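Local coordinates for sugar-binding transcriptional regulator, LacI family (Enterococcus faecalis, PDB 3CS3), which probably acts as a sugar-responsive, DNA-binding transcriptional regulator of the LacI family, the part here being its periplasmic-binding-protein-like sensor region, at residues 73-78 with 90-95; 81-85 with 242-247; 8-14 with 57-63. One frame throughout, in Å; residues are numbered along the deposited sequence. Where two conformers were deposited one is given.

Interaction 1: 73-78 with 90-95; sequences IEKFAE and TEHRNI. With SO4 (sulfate ion), chain B.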
loop_
_atom_site.group_PDB
_atom_site.type_symbol
_atom_site.label_atom_id
_atom_site.label_comp_id
_atom_site.label_asym_id
_atom_site.label_seq_id
_atom_site.Cartn_x
_atom_site.Cartn_y
_atom_site.Cartn_z
ATOM N N ILE A 73 -5.665 -3.881 23.948
ATOM C CA ILE A 73 -6.986 -3.739 23.320
ATOM C C ILE A 73 -8.080 -3.735 24.389
ATOM O O ILE A 73 -8.936 -2.851 24.391
ATOM C CB ILE A 73 -7.247 -4.812 22.213
ATOM C CG1 ILE A 73 -6.264 -4.623 21.055
ATOM C CG2 ILE A 73 -8.686 -4.751 21.696
ATOM C CD1 ILE A 73 -6.460 -5.563 19.886
ATOM N N GLU A 74 -8.014 -4.698 25.309
ATOM C CA GLU A 74 -8.928 -4.764 26.456
ATOM C C GLU A 74 -8.948 -3.490 27.314
ATOM O O GLU A 74 -10.023 -3.017 27.683
ATOM C CB GLU A 74 -8.630 -5.987 27.329
ATOM C CG GLU A 74 -9.561 -7.183 27.087
ATOM C CD GLU A 74 -8.861 -8.409 26.515
ATOM O OE1 GLU A 74 -7.615 -8.440 26.484
ATOM O OE2 GLU A 74 -9.566 -9.360 26.115
ATOM N N LYS A 75 -7.766 -2.941 27.606
ATOM C CA LYS A 75 -7.625 -1.703 28.392
ATOM C C LYS A 75 -8.270 -0.493 27.717
ATOM O O LYS A 75 -8.827 0.379 28.389
ATOM C CB LYS A 75 -6.151 -1.388 28.659
ATOM C CG LYS A 75 -5.510 -2.193 29.773
ATOM C CD LYS A 75 -4.058 -1.777 29.954
ATOM C CE LYS A 75 -3.378 -2.579 31.050
ATOM N NZ LYS A 75 -1.949 -2.190 31.209
ATOM N N PHE A 76 -8.177 -0.448 26.389
ATOM C CA PHE A 76 -8.798 0.601 25.588
ATOM C C PHE A 76 -10.318 0.414 25.533
ATOM O O PHE A 76 -11.060 1.390 25.434
ATOM C CB PHE A 76 -8.182 0.615 24.185
ATOM C CG PHE A 76 -8.547 1.821 23.358
ATOM C CD1 PHE A 76 -8.306 3.109 23.822
ATOM C CD2 PHE A 76 -9.103 1.664 22.092
ATOM C CE1 PHE A 76 -8.638 4.219 23.048
ATOM C CE2 PHE A 76 -9.437 2.767 21.311
ATOM C CZ PHE A 76 -9.204 4.044 21.789
ATOM N N ALA A 77 -10.768 -0.837 25.626
ATOM C CA ALA A 77 -12.196 -1.167 25.619
ATOM C C ALA A 77 -12.888 -0.833 26.941
ATOM O O ALA A 77 -14.047 -0.399 26.953
ATOM C CB ALA A 77 -12.408 -2.637 25.261
ATOM N N GLU A 78 -12.169 -1.031 28.046
ATOM C CA GLU A 78 -12.688 -0.770 29.394
ATOM C C GLU A 78 -12.816 0.723 29.715
ATOM O O GLU A 78 -13.578 1.105 30.603
ATOM C CB GLU A 78 -11.827 -1.472 30.446
ATOM C CG GLU A 78 -12.012 -2.983 30.484
ATOM C CD GLU A 78 -10.782 -3.726 30.983
ATOM O OE1 GLU A 78 -9.812 -3.071 31.430
ATOM O OE2 GLU A 78 -10.784 -4.975 30.923
ATOM N N THR A 90 -12.283 -12.692 20.468
ATOM C CA THR A 90 -12.445 -11.990 21.731
ATOM C C THR A 90 -13.735 -12.431 22.414
ATOM O O THR A 90 -14.626 -13.000 21.776
ATOM C CB THR A 90 -12.445 -10.460 21.513
ATOM O OG1 THR A 90 -12.436 -9.791 22.779
ATOM C CG2 THR A 90 -13.669 -10.023 20.709
ATOM N N GLU A 91 -13.824 -12.175 23.715
ATOM C CA GLU A 91 -15.028 -12.471 24.476
ATOM C C GLU A 91 -15.413 -11.257 25.315
ATOM O O GLU A 91 -16.477 -11.222 25.940
ATOM C CB GLU A 91 -14.811 -13.703 25.360
ATOM C CG GLU A 91 -16.048 -14.587 25.511
ATOM C CD GLU A 91 -16.526 -15.165 24.185
ATOM O OE1 GLU A 91 -15.783 -15.968 23.578
ATOM O OE2 GLU A 91 -17.645 -14.816 23.753
ATOM N N HIS A 92 -14.531 -10.259 25.297
ATOM C CA HIS A 92 -14.696 -9.019 26.046
ATOM C C HIS A 92 -15.863 -8.194 25.511
ATOM O O HIS A 92 -16.140 -8.193 24.309
ATOM C CB HIS A 92 -13.399 -8.209 25.976
ATOM C CG HIS A 92 -13.296 -7.127 27.006
ATOM N ND1 HIS A 92 -13.531 -5.800 26.720
ATOM C CD2 HIS A 92 -12.965 -7.175 28.319
ATOM C CE1 HIS A 92 -13.356 -5.077 27.812
ATOM N NE2 HIS A 92 -13.013 -5.888 28.796
ATOM N N ARG A 93 -16.558 -7.512 26.417
ATOM C CA ARG A 93 -17.606 -6.578 26.025
ATOM C C ARG A 93 -16.957 -5.335 25.420
ATOM O O ARG A 93 -15.806 -5.020 25.739
ATOM C CB ARG A 93 -18.525 -6.220 27.204
ATOM C CG ARG A 93 -17.832 -5.599 28.413
ATOM C CD ARG A 93 -18.812 -4.797 29.253
ATOM N NE ARG A 93 -19.253 -3.582 28.566
ATOM C CZ ARG A 93 -20.181 -2.744 29.024
ATOM N NH1 ARG A 93 -20.503 -1.668 28.317
ATOM N NH2 ARG A 93 -20.790 -2.975 30.182
ATOM N N ASN A 94 -17.698 -4.658 24.542
ATOM C CA ASN A 94 -17.197 -3.531 23.732
ATOM C C ASN A 94 -16.276 -3.909 22.565
ATOM O O ASN A 94 -15.783 -3.034 21.856
ATOM C CB ASN A 94 -16.565 -2.421 24.590
ATOM C CG ASN A 94 -17.490 -1.248 24.798
ATOM O OD1 ASN A 94 -18.272 -0.887 23.911
ATOM N ND2 ASN A 94 -17.397 -0.632 25.970
ATOM N N ILE A 95 -16.047 -5.206 22.367
ATOM C CA ILE A 95 -15.262 -5.679 21.233
ATOM C C ILE A 95 -16.066 -6.653 20.371
ATOM O O ILE A 95 -16.760 -7.520 20.892
ATOM C CB ILE A 95 -13.896 -6.293 21.664
ATOM C CG1 ILE A 95 -13.191 -5.389 22.693
ATOM C CG2 ILE A 95 -12.990 -6.488 20.445
ATOM C CD1 ILE A 95 -11.942 -5.982 23.318
HETATM S S SO4 B . -21.287 -5.212 24.572
HETATM O O1 SO4 B . -21.544 -5.123 26.006
HETATM O O2 SO4 B . -20.558 -4.023 24.143
HETATM O O3 SO4 B . -20.500 -6.411 24.302
HETATM O O4 SO4 B . -22.554 -5.285 23.850
#
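Residues 73-78 of helix 70-78 run past a type II turn formed by His92 to Ile95, and the backbones come nearest at Ala77 and Asn94, whose CA atoms are 5.8 Å apart. The imidazole of His92 carries most of the contact. With its CG trans to the backbone N (chi1 -163°), the ring reaches the helix and takes Glu74 on one face: the methylene CG of Glu74 stands 3.9 Å from the ring centroid, 22° off the normal, a CH-pi contact. Glu78, one turn on, sends an extended chain to the far end of the ring, where His92 NE2 gives Glu78 OE2 a weak, bent hydrogen bond of 3.2 Å. The carboxylate and ring planes are 53° apart.

Next to the imidazole, Ala77 is small enough to let the turn come close; its CB touches Ile95 CG1 at 3.8 Å. Ile73 extends this apolar patch, its CG2 meeting Ile95 CD1 at 3.8 Å, and Ile83 of strand 82-85 continues it, touching both Ile73 and Ala77. Asn94 suits the turn's third position because it tolerates positive phi. Its backbone N bonds O2 of a sulfate at 3.0 Å, an ion probably from the crystallisation liquor and also hydrogen-bonded to Arg96. The arrangement is a helix packed on the turn that leads into the next parallel strand, 95-100, part of the Rossmann-like alpha/beta architecture of periplasmic-binding-protein folds.

Interaction 2: 81-85 with 242-247; sequences HSIVV and KIIHLM
The flat groups here are peptides of strand 82-85, and a methyl from residues 242-247, the end of helix 232-247, lies over one face of the Ser82-Ile83 amide: Ile243 CD1 rests 3.3 Å from Ser82 O. Leu246 CD2 comes from the same side of the strand, farther along, 3.5 Å from Ile83 O. On the other side of the strand, Ile83 packs against helix 70-78. Along the strand's flanks the backbone of Ser82 bonds to Ala61 and that of Ile83 to Asn94, so the helix end packs on the strand's face.

Ile243 places CG1 trans to its backbone N (chi1 -168°), which carries it toward the strand, and the bend at chi2 (84°) lays CD1 there, within 3.9 Å of Val84 CG2. That same Val84 methyl lies 4.0 Å from Lys242 CB; the lysine chain then bends away to a salt bridge with Glu255. Ser82 is small enough for the helix's last turn: its OG, hydrogen-bonded to Asn94 OD1, lies 3.3 Å from Met247 CA. The axes of strand 82-85 and helix 242-247 are roughly antiparallel (147°), 8.0 Å apart at closest approach. With the polar ends satisfied elsewhere, adhesion rests on burying branched aliphatic groups, on fit more than directed bonds.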
loop_
_atom_site.group_PDB
_atom_site.type_symbol
_atom_site.label_atom_id
_atom_site.label_comp_id
_atom_site.label_asym_id
_atom_site.label_seq_id
_atom_site.Cartn_x
_atom_site.Cartn_y
_atom_site.Cartn_z
ATOM N N HIS A 81 -14.210 2.943 24.999
ATOM C CA HIS A 81 -14.048 2.911 23.542
ATOM C C HIS A 81 -14.486 1.581 22.946
ATOM O O HIS A 81 -14.187 0.515 23.488
ATOM C CB HIS A 81 -12.605 3.193 23.138
ATOM C CG HIS A 81 -12.119 4.551 23.532
ATOM N ND1 HIS A 81 -11.451 4.788 24.714
ATOM C CD2 HIS A 81 -12.189 5.742 22.893
ATOM C CE1 HIS A 81 -11.133 6.068 24.788
ATOM N NE2 HIS A 81 -11.571 6.670 23.696
ATOM N N SER A 82 -15.190 1.657 21.820
ATOM C CA SER A 82 -15.636 0.472 21.096
ATOM C C SER A 82 -14.567 0.005 20.121
ATOM O O SER A 82 -13.914 0.824 19.482
ATOM C CB SER A 82 -16.926 0.779 20.347
ATOM O OG SER A 82 -17.985 0.936 21.264
ATOM N N ILE A 83 -14.386 -1.309 20.009
ATOM C CA ILE A 83 -13.348 -1.872 19.138
ATOM C C ILE A 83 -13.862 -3.014 18.251
ATOM O O ILE A 83 -14.570 -3.897 18.715
ATOM C CB ILE A 83 -12.103 -2.341 19.956
ATOM C CG1 ILE A 83 -11.481 -1.168 20.721
ATOM C CG2 ILE A 83 -11.036 -2.927 19.039
ATOM C CD1 ILE A 83 -10.770 -1.565 21.968
ATOM N N VAL A 84 -13.514 -2.977 16.969
ATOM C CA VAL A 84 -13.703 -4.128 16.088
ATOM C C VAL A 84 -12.339 -4.726 15.713
ATOM O O VAL A 84 -11.462 -4.033 15.202
ATOM C CB VAL A 84 -14.544 -3.773 14.835
ATOM C CG1 VAL A 84 -14.635 -4.953 13.893
ATOM C CG2 VAL A 84 -15.947 -3.362 15.255
ATOM N N VAL A 85 -12.155 -6.005 16.020
ATOM C CA VAL A 85 -10.935 -6.711 15.652
ATOM C C VAL A 85 -11.135 -7.513 14.372
ATOM O O VAL A 85 -12.186 -8.123 14.153
ATOM C CB VAL A 85 -10.383 -7.610 16.799
ATOM C CG1 VAL A 85 -9.768 -6.754 17.896
ATOM C CG2 VAL A 85 -11.459 -8.512 17.367
ATOM N N LYS A 242 -20.155 -2.324 11.845
ATOM C CA LYS A 242 -20.080 -2.986 13.135
ATOM C C LYS A 242 -19.602 -2.055 14.231
ATOM O O LYS A 242 -20.068 -2.156 15.353
ATOM C CB LYS A 242 -19.149 -4.195 13.062
ATOM C CG LYS A 242 -19.621 -5.390 13.867
ATOM C CD LYS A 242 -20.063 -6.535 12.968
ATOM C CE LYS A 242 -21.358 -6.240 12.225
ATOM N NZ LYS A 242 -22.125 -7.470 11.939
ATOM N N ILE A 243 -18.664 -1.164 13.908
ATOM C CA ILE A 243 -18.130 -0.216 14.888
ATOM C C ILE A 243 -19.156 0.881 15.232
ATOM O O ILE A 243 -19.272 1.279 16.390
ATOM C CB ILE A 243 -16.703 0.341 14.481
ATOM C CG1 ILE A 243 -16.046 1.092 15.630
ATOM C CG2 ILE A 243 -16.730 1.223 13.252
ATOM C CD1 ILE A 243 -15.338 0.210 16.573
ATOM N N ILE A 244 -19.920 1.326 14.233
ATOM C CA ILE A 244 -21.011 2.270 14.458
ATOM C C ILE A 244 -22.075 1.648 15.358
ATOM O O ILE A 244 -22.365 2.187 16.423
ATOM C CB ILE A 244 -21.643 2.768 13.129
ATOM C CG1 ILE A 244 -20.616 3.543 12.281
ATOM C CG2 ILE A 244 -22.903 3.606 13.389
ATOM C CD1 ILE A 244 -19.884 4.674 13.003
ATOM N N HIS A 245 -22.614 0.501 14.943
ATOM C CA HIS A 245 -23.650 -0.218 15.693
ATOM C C HIS A 245 -23.215 -0.534 17.119
ATOM O O HIS A 245 -23.995 -0.374 18.050
ATOM C CB HIS A 245 -24.057 -1.508 14.967
ATOM C CG HIS A 245 -24.976 -1.290 13.802
ATOM N ND1 HIS A 245 -24.760 -0.317 12.849
ATOM C CD2 HIS A 245 -26.103 -1.937 13.427
ATOM C CE1 HIS A 245 -25.722 -0.364 11.945
ATOM N NE2 HIS A 245 -26.550 -1.339 12.272
ATOM N N LEU A 246 -21.959 -0.945 17.281
ATOM C CA LEU A 246 -21.409 -1.306 18.588
ATOM C C LEU A 246 -21.306 -0.111 19.537
ATOM O O LEU A 246 -21.611 -0.236 20.728
ATOM C CB LEU A 246 -20.046 -1.998 18.425
ATOM C CG LEU A 246 -19.180 -2.377 19.626
ATOM C CD1 LEU A 246 -19.867 -3.401 20.509
ATOM C CD2 LEU A 246 -17.851 -2.898 19.134
ATOM N N MET A 247 -20.899 1.043 19.011
ATOM C CA MET A 247 -20.729 2.226 19.851
ATOM C C MET A 247 -22.043 2.961 20.110
ATOM O O MET A 247 -22.116 3.818 20.992
ATOM C CB MET A 247 -19.616 3.145 19.321
ATOM C CG MET A 247 -20.005 4.255 18.358
ATOM S SD MET A 247 -18.540 5.019 17.601
ATOM C CE MET A 247 -17.266 4.602 18.786
#

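Interaction 3: 8-14 with 57-63; sequences TNIIGVY and MVDGAII
Asp59 OD1 meets Thr8 at two atoms. The backbone N of Thr8 donates to it a nearly straight bond of 2.8 Å (169°) on the syn side of the carboxylate, 23° out of its plane. Thr8 OG1 also lies close to Asp59 OD1, at 3.1 Å, but Met57 O is equally near, and the hydroxyl proton of Thr8 could serve either acceptor. Asp59 OD2 receives a weak bond from Asn9 N. An aspartate suits this place because its short chain brings two acceptors to the amides of the loop entering strand 10-14.

Beyond it the strands pair in parallel. Asp59 N donates to Ile10 O at 2.8 Å, and Gly12 then spans Ala61: its N reaches Gly60 O at 2.9 Å, and its O accepts from Ile62 N, also at 2.9 Å. Tyr14 N continues the ladder to Ile62 O, which Val13 CA approaches as well.

Ile11, Val13 and Ile62 line one face, where Ile11 CG2 meets Ile62 CG1 at 4.0 Å beneath helices 23-35 and 232-247. On the other face lie Tyr14, Ala61 and Ile63. The Tyr14 ring, its CG beside the backbone N (chi1 -68°), folds back past Gly12, has Ala61 CB at its edge, 4.2 Å from CE2, and brings CD2 within 3.7 Å of Ile63 CD1. Gly12, without a side chain, suits a position flanked by this ring and Val58. Phe52 of the second subunit packs on Ile10 and Met57 nearby. Chemically, the pairing combines a buried ladder of amide bonds with a carboxylate that ties down the incoming loop and would probably be stabilised as an anion by the surrounding N-H groups.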
loop_
_atom_site.group_PDB
_atom_site.type_symbol
_atom_site.label_atom_id
_atom_site.label_comp_id
_atom_site.label_asym_id
_atom_site.label_seq_id
_atom_site.Cartn_x
_atom_site.Cartn_y
_atom_site.Cartn_z
ATOM N N THR A 8 -15.712 12.669 18.553
ATOM C CA THR A 8 -14.859 13.303 17.554
ATOM C C THR A 8 -15.242 12.906 16.136
ATOM O O THR A 8 -14.705 13.466 15.170
ATOM C CB THR A 8 -13.374 12.922 17.778
ATOM O OG1 THR A 8 -13.205 11.506 17.619
ATOM C CG2 THR A 8 -12.915 13.319 19.171
ATOM N N ASN A 9 -16.194 11.969 16.038
ATOM C CA ASN A 9 -16.540 11.236 14.806
ATOM C C ASN A 9 -15.357 10.744 13.958
ATOM O O ASN A 9 -15.365 10.792 12.719
ATOM C CB ASN A 9 -17.733 11.835 14.007
ATOM C CG ASN A 9 -17.452 13.201 13.369
ATOM O OD1 ASN A 9 -18.390 13.962 13.130
ATOM N ND2 ASN A 9 -16.196 13.497 13.050
ATOM N N ILE A 10 -14.342 10.234 14.659
ATOM C CA ILE A 10 -13.137 9.665 14.046
ATOM C C ILE A 10 -12.884 8.248 14.564
ATOM O O ILE A 10 -12.914 7.993 15.775
ATOM C CB ILE A 10 -11.878 10.565 14.256
ATOM C CG1 ILE A 10 -12.092 11.937 13.611
ATOM C CG2 ILE A 10 -10.633 9.939 13.617
ATOM C CD1 ILE A 10 -11.158 13.019 14.103
ATOM N N ILE A 11 -12.673 7.321 13.635
ATOM C CA ILE A 11 -12.281 5.960 13.979
ATOM C C ILE A 11 -10.792 5.792 13.686
ATOM O O ILE A 11 -10.328 6.142 12.604
ATOM C CB ILE A 11 -13.131 4.901 13.205
ATOM C CG1 ILE A 11 -14.634 5.081 13.490
ATOM C CG2 ILE A 11 -12.675 3.469 13.522
ATOM C CD1 ILE A 11 -15.037 4.952 14.968
ATOM N N GLY A 12 -10.047 5.298 14.671
ATOM C CA GLY A 12 -8.643 4.939 14.471
ATOM C C GLY A 12 -8.522 3.550 13.869
ATOM O O GLY A 12 -9.098 2.595 14.376
ATOM N N VAL A 13 -7.787 3.435 12.770
ATOM C CA VAL A 13 -7.598 2.148 12.121
ATOM C C VAL A 13 -6.135 1.742 12.271
ATOM O O VAL A 13 -5.240 2.422 11.778
ATOM C CB VAL A 13 -8.040 2.179 10.645
ATOM C CG1 VAL A 13 -7.791 0.837 9.978
ATOM C CG2 VAL A 13 -9.521 2.555 10.538
ATOM N N TYR A 14 -5.901 0.644 12.980
ATOM C CA TYR A 14 -4.545 0.214 13.299
ATOM C C TYR A 14 -4.118 -0.961 12.432
ATOM O O TYR A 14 -4.595 -2.084 12.599
ATOM C CB TYR A 14 -4.405 -0.077 14.801
ATOM C CG TYR A 14 -4.527 1.180 15.632
ATOM C CD1 TYR A 14 -3.401 1.938 15.942
ATOM C CD2 TYR A 14 -5.776 1.638 16.067
ATOM C CE1 TYR A 14 -3.505 3.104 16.680
ATOM C CE2 TYR A 14 -5.891 2.805 16.802
ATOM C CZ TYR A 14 -4.749 3.530 17.109
ATOM O OH TYR A 14 -4.846 4.689 17.839
ATOM N N MET A 57 -9.166 11.754 21.295
ATOM C CA MET A 57 -9.287 12.263 19.927
ATOM C C MET A 57 -9.862 11.244 18.931
ATOM O O MET A 57 -10.086 11.566 17.762
ATOM C CB MET A 57 -7.931 12.795 19.444
ATOM C CG MET A 57 -7.699 14.280 19.742
ATOM S SD MET A 57 -6.009 14.694 20.232
ATOM C CE MET A 57 -5.881 13.923 21.851
ATOM N N VAL A 58 -10.111 10.026 19.404
ATOM C CA VAL A 58 -10.652 8.951 18.571
ATOM C C VAL A 58 -11.806 8.247 19.294
ATOM O O VAL A 58 -11.685 7.889 20.469
ATOM C CB VAL A 58 -9.513 7.975 18.109
ATOM C CG1 VAL A 58 -9.958 6.526 18.061
ATOM C CG2 VAL A 58 -8.959 8.405 16.758
ATOM N N ASP A 59 -12.929 8.082 18.596
ATOM C CA ASP A 59 -14.127 7.469 19.179
ATOM C C ASP A 59 -13.988 5.967 19.397
ATOM O O ASP A 59 -14.384 5.450 20.442
ATOM C CB ASP A 59 -15.360 7.734 18.306
ATOM C CG ASP A 59 -15.887 9.153 18.432
ATOM O OD1 ASP A 59 -15.368 9.942 19.253
ATOM O OD2 ASP A 59 -16.833 9.479 17.695
ATOM N N GLY A 60 -13.446 5.277 18.399
ATOM C CA GLY A 60 -13.342 3.824 18.413
ATOM C C GLY A 60 -12.251 3.323 17.487
ATOM O O GLY A 60 -11.685 4.096 16.718
ATOM N N ALA A 61 -11.960 2.027 17.547
ATOM C CA ALA A 61 -10.861 1.471 16.766
ATOM C C ALA A 61 -11.251 0.259 15.930
ATOM O O ALA A 61 -12.088 -0.549 16.339
ATOM C CB ALA A 61 -9.662 1.143 17.670
ATOM N N ILE A 62 -10.644 0.161 14.750
ATOM C CA ILE A 62 -10.669 -1.048 13.942
ATOM C C ILE A 62 -9.229 -1.556 13.871
ATOM O O ILE A 62 -8.344 -0.844 13.403
ATOM C CB ILE A 62 -11.244 -0.791 12.528
ATOM C CG1 ILE A 62 -12.728 -0.414 12.611
ATOM C CG2 ILE A 62 -11.066 -2.018 11.631
ATOM C CD1 ILE A 62 -13.295 0.136 11.311
ATOM N N ILE A 63 -8.996 -2.778 14.347
ATOM C CA ILE A 63 -7.636 -3.312 14.481
ATOM C C ILE A 63 -7.350 -4.482 13.534
ATOM O O ILE A 63 -8.015 -5.526 13.590
ATOM C CB ILE A 63 -7.335 -3.792 15.935
ATOM C CG1 ILE A 63 -7.850 -2.800 16.992
ATOM C CG2 ILE A 63 -5.838 -4.141 16.118
ATOM C CD1 ILE A 63 -6.969 -1.616 17.252
#

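Overall arrangement
From the N terminus, interaction 3 closes first, joining neighbouring strands 10-15 and 60-64 across a loop that contains helix 23-35 and strand 40-45. The chain then enters helix 70-78, strand 82-85 and the turn before strand 95-100. Interaction 1 closes this short excursion, while interaction 2 starts inside it and ends only at 242-247, after the chain has visited the four-stranded sheet 151-155, 121-125, 179-183 and 207-210; the two therefore cross. Strand 82-85 is the common element: it pairs with 60-64, lies beside the turn at Asn94, and has helix 70-78 on one face and helix 232-247 on the other, making an alpha/beta/alpha sandwich.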